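Local coordinates for beta-N-acetylhexosaminidase (Thermotoga neapolitana, PDB 5BZA), which probably hydrolyses terminal non-reducing N-acetyl-D-hexosamine residues from N-acetyl-beta-D-hexosaminides, as a glycosyl hydrolase of family 3, at residues B[37-42]-B[69-74]. Residues are numbered along the deposited sequence; the frame is centred on the assembly and turned at random.
Sequences GVLSKE and LEVLKY
E42 and Y74 meet at the edge of the tyrosine ring. Y74 OH donates a hydrogen bond of 2.7 Å to E42 OE2, which accepts it with its anti lone pair. Carboxylate and ring planes are only 17° apart, so the two flat groups lie nearly coplanar. CG of E42 stands anti to the backbone N (chi1 -173°), and the extended chain carries the carboxylate to the hydroxyl. K73 runs straight out over one face of the ring, with its CG above the centre. K73 NZ ends 4.2 Å from E42 OE2, near but too far to count as a salt bridge. L39, on helix 36-39, makes the apolar half. L39 CD2 meets L72 CD2 at 3.7 Å. L39 CD1 touches V71 CG2 at 3.9 Å. F108 and F45 also pack on L39. The contact joins the turn between helices 36-39 and 42-54 to the loop after strand 59-62 of the TIM-barrel domain. It borders the second subunit, whose S77 N is hydrogen-bonded to E42 OE1. An alanine in place of E42 would probably leave the Y74 hydroxyl and that subunit's S77 N without their acceptors. One carboxylate thus bridges loop 69-74 and the second subunit, and the nearby lysine probably favours its negative charge.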
ATOM      1  N   GLY B  37      15.828  -0.974  -1.079  1.00 12.64           N
ATOM      2  CA  GLY B  37      16.631  -0.985   0.133  1.00 12.42           C
ATOM      3  C   GLY B  37      16.009  -0.077   1.198  1.00 15.14           C
ATOM      4  O   GLY B  37      16.174  -0.300   2.406  1.00 12.04           O
ATOM      5  N   VAL B  38      15.378   1.011   0.744  1.00 14.65           N
ATOM      6  CA  VAL B  38      14.677   1.918   1.630  1.00 12.45           C
ATOM      7  C   VAL B  38      13.207   1.526   1.720  1.00 12.59           C
ATOM      8  O   VAL B  38      12.652   1.442   2.817  1.00 10.64           O
ATOM      9  CB  VAL B  38      14.819   3.363   1.179  1.00 10.97           C
ATOM     10  CG1 VAL B  38      13.896   4.301   2.021  1.00 11.77           C
ATOM     11  CG2 VAL B  38      16.254   3.781   1.319  1.00 10.40           C
ATOM     12  N   LEU B  39      12.576   1.276   0.580  1.00 11.27           N
ATOM     13  CA  LEU B  39      11.131   1.032   0.542  1.00  9.94           C
ATOM     14  C   LEU B  39      10.740  -0.217   1.316  1.00 13.84           C
ATOM     15  O   LEU B  39       9.653  -0.275   1.897  1.00 11.98           O
ATOM     16  CB  LEU B  39      10.662   0.920  -0.887  1.00 11.86           C
ATOM     17  CG  LEU B  39      10.882   2.235  -1.647  1.00 14.36           C
ATOM     18  CD1 LEU B  39      10.820   2.000  -3.153  1.00 16.06           C
ATOM     19  CD2 LEU B  39       9.827   3.256  -1.263  1.00 12.63           C
ATOM     20  N   SER B  40      11.613  -1.218   1.364  1.00 14.31           N
ATOM     21  CA  SER B  40      11.225  -2.440   2.075  1.00 13.87           C
ATOM     22  C   SER B  40      11.299  -2.258   3.590  1.00 13.17           C
ATOM     23  O   SER B  40      10.879  -3.126   4.331  1.00  7.88           O
ATOM     24  CB  SER B  40      12.103  -3.620   1.666  1.00 14.56           C
ATOM     25  OG  SER B  40      13.459  -3.358   1.987  1.00 11.90           O
ATOM     26  N   LYS B  41      11.896  -1.159   4.046  1.00 13.10           N
ATOM     27  CA  LYS B  41      11.920  -0.844   5.469  1.00 13.37           C
ATOM     28  C   LYS B  41      11.093   0.423   5.702  1.00 11.12           C
ATOM     29  O   LYS B  41      11.581   1.560   5.597  1.00  9.74           O
ATOM     30  CB  LYS B  41      13.359  -0.698   5.978  1.00 14.64           C
ATOM     31  CG  LYS B  41      14.293  -1.965   5.776  1.00 13.94           C
ATOM     32  CD  LYS B  41      15.695  -1.611   6.298  1.00 16.90           C
ATOM     33  CE  LYS B  41      16.705  -2.733   6.164  1.00 16.20           C
ATOM     34  NZ  LYS B  41      16.041  -4.067   6.181  1.00 20.09           N
ATOM     35  N   GLU B  42       9.805   0.213   5.958  1.00 13.19           N
ATOM     36  CA  GLU B  42       8.882   1.341   6.025  1.00 11.50           C
ATOM     37  C   GLU B  42       9.337   2.409   7.005  1.00 11.88           C
ATOM     38  O   GLU B  42       9.211   3.589   6.699  1.00 12.27           O
ATOM     39  CB  GLU B  42       7.482   0.873   6.356  1.00 10.81           C
ATOM     40  CG  GLU B  42       6.457   2.004   6.276  1.00 13.57           C
ATOM     41  CD  GLU B  42       5.053   1.485   6.391  1.00 15.39           C
ATOM     42  OE1 GLU B  42       4.720   0.931   7.469  1.00 19.38           O
ATOM     43  OE2 GLU B  42       4.293   1.605   5.395  1.00 12.87           O
ATOM     44  N   LEU B  69       8.069  -4.812 -12.673  1.00 13.95           N
ATOM     45  CA  LEU B  69       8.758  -3.955 -11.686  1.00 12.59           C
ATOM     46  C   LEU B  69       7.745  -3.235 -10.785  1.00 12.35           C
ATOM     47  O   LEU B  69       7.140  -2.233 -11.180  1.00  9.35           O
ATOM     48  CB  LEU B  69       9.645  -2.904 -12.362  1.00 14.31           C
ATOM     49  CG  LEU B  69      11.063  -3.278 -12.764  1.00 14.12           C
ATOM     50  CD1 LEU B  69      11.076  -4.652 -13.351  1.00 15.84           C
ATOM     51  CD2 LEU B  69      11.608  -2.301 -13.821  1.00 16.23           C
ATOM     52  N   GLU B  70       7.596  -3.719  -9.559  1.00 15.12           N
ATOM     53  CA  GLU B  70       6.692  -3.103  -8.572  1.00 14.49           C
ATOM     54  C   GLU B  70       7.494  -2.987  -7.278  1.00 13.93           C
ATOM     55  O   GLU B  70       8.014  -3.966  -6.796  1.00 19.01           O
ATOM     56  CB  GLU B  70       5.407  -3.949  -8.399  1.00 15.31           C
ATOM     57  CG  GLU B  70       4.383  -3.719  -9.551  1.00 10.66           C
ATOM     58  CD  GLU B  70       3.157  -4.618  -9.533  1.00 10.02           C
ATOM     59  OE1 GLU B  70       3.227  -5.700  -8.910  1.00  9.71           O
ATOM     60  OE2 GLU B  70       2.097  -4.224 -10.119  1.00 10.18           O
ATOM     61  N   VAL B  71       7.632  -1.780  -6.747  1.00 14.10           N
ATOM     62  CA  VAL B  71       8.461  -1.572  -5.566  1.00 12.48           C
ATOM     63  C   VAL B  71       7.662  -0.933  -4.416  1.00 13.73           C
ATOM     64  O   VAL B  71       8.107  -0.934  -3.282  1.00  8.51           O
ATOM     65  CB  VAL B  71       9.643  -0.712  -5.891  1.00 11.29           C
ATOM     66  CG1 VAL B  71      10.543  -1.453  -6.905  1.00 12.24           C
ATOM     67  CG2 VAL B  71       9.165   0.623  -6.434  1.00  9.40           C
ATOM     68  N   LEU B  72       6.477  -0.421  -4.728  1.00  9.86           N
ATOM     69  CA  LEU B  72       5.628   0.234  -3.749  1.00  9.58           C
ATOM     70  C   LEU B  72       4.513  -0.711  -3.312  1.00  9.10           C
ATOM     71  O   LEU B  72       3.608  -1.035  -4.085  1.00 10.03           O
ATOM     72  CB  LEU B  72       5.033   1.520  -4.317  1.00  8.61           C
ATOM     73  CG  LEU B  72       5.977   2.657  -4.712  1.00  8.79           C
ATOM     74  CD1 LEU B  72       5.217   3.888  -5.240  1.00 13.03           C
ATOM     75  CD2 LEU B  72       6.890   3.014  -3.531  1.00  8.13           C
ATOM     76  N   LYS B  73       4.551  -1.132  -2.043  1.00 11.31           N
ATOM     77  CA  LYS B  73       3.511  -2.035  -1.585  1.00 13.20           C
ATOM     78  C   LYS B  73       2.169  -1.308  -1.510  1.00 13.25           C
ATOM     79  O   LYS B  73       1.118  -1.951  -1.470  1.00 11.93           O
ATOM     80  CB  LYS B  73       3.849  -2.625  -0.237  1.00 13.13           C
ATOM     81  CG  LYS B  73       3.677  -1.670   0.912  1.00 12.61           C
ATOM     82  CD  LYS B  73       3.876  -2.446   2.174  1.00 15.25           C
ATOM     83  CE  LYS B  73       3.621  -1.623   3.394  1.00 11.70           C
ATOM     84  NZ  LYS B  73       3.908  -2.527   4.526  1.00 15.13           N
ATOM     85  N   TYR B  74       2.236   0.025  -1.452  1.00 11.46           N
ATOM     86  CA  TYR B  74       1.062   0.898  -1.377  1.00 11.31           C
ATOM     87  C   TYR B  74       0.181   0.894  -2.617  1.00 12.20           C
ATOM     88  O   TYR B  74      -1.042   1.084  -2.516  1.00 12.95           O
ATOM     89  CB  TYR B  74       1.543   2.308  -1.097  1.00  9.79           C
ATOM     90  CG  TYR B  74       2.591   2.307   0.010  1.00 12.58           C
ATOM     91  CD1 TYR B  74       2.215   2.064   1.362  1.00 10.65           C
ATOM     92  CD2 TYR B  74       3.952   2.511  -0.281  1.00 10.58           C
ATOM     93  CE1 TYR B  74       3.165   2.034   2.360  1.00 11.88           C
ATOM     94  CE2 TYR B  74       4.906   2.512   0.729  1.00 10.90           C
ATOM     95  CZ  TYR B  74       4.506   2.262   2.043  1.00  6.89           C
ATOM     96  OH  TYR B  74       5.445   2.242   3.038  1.00  8.65           O
TER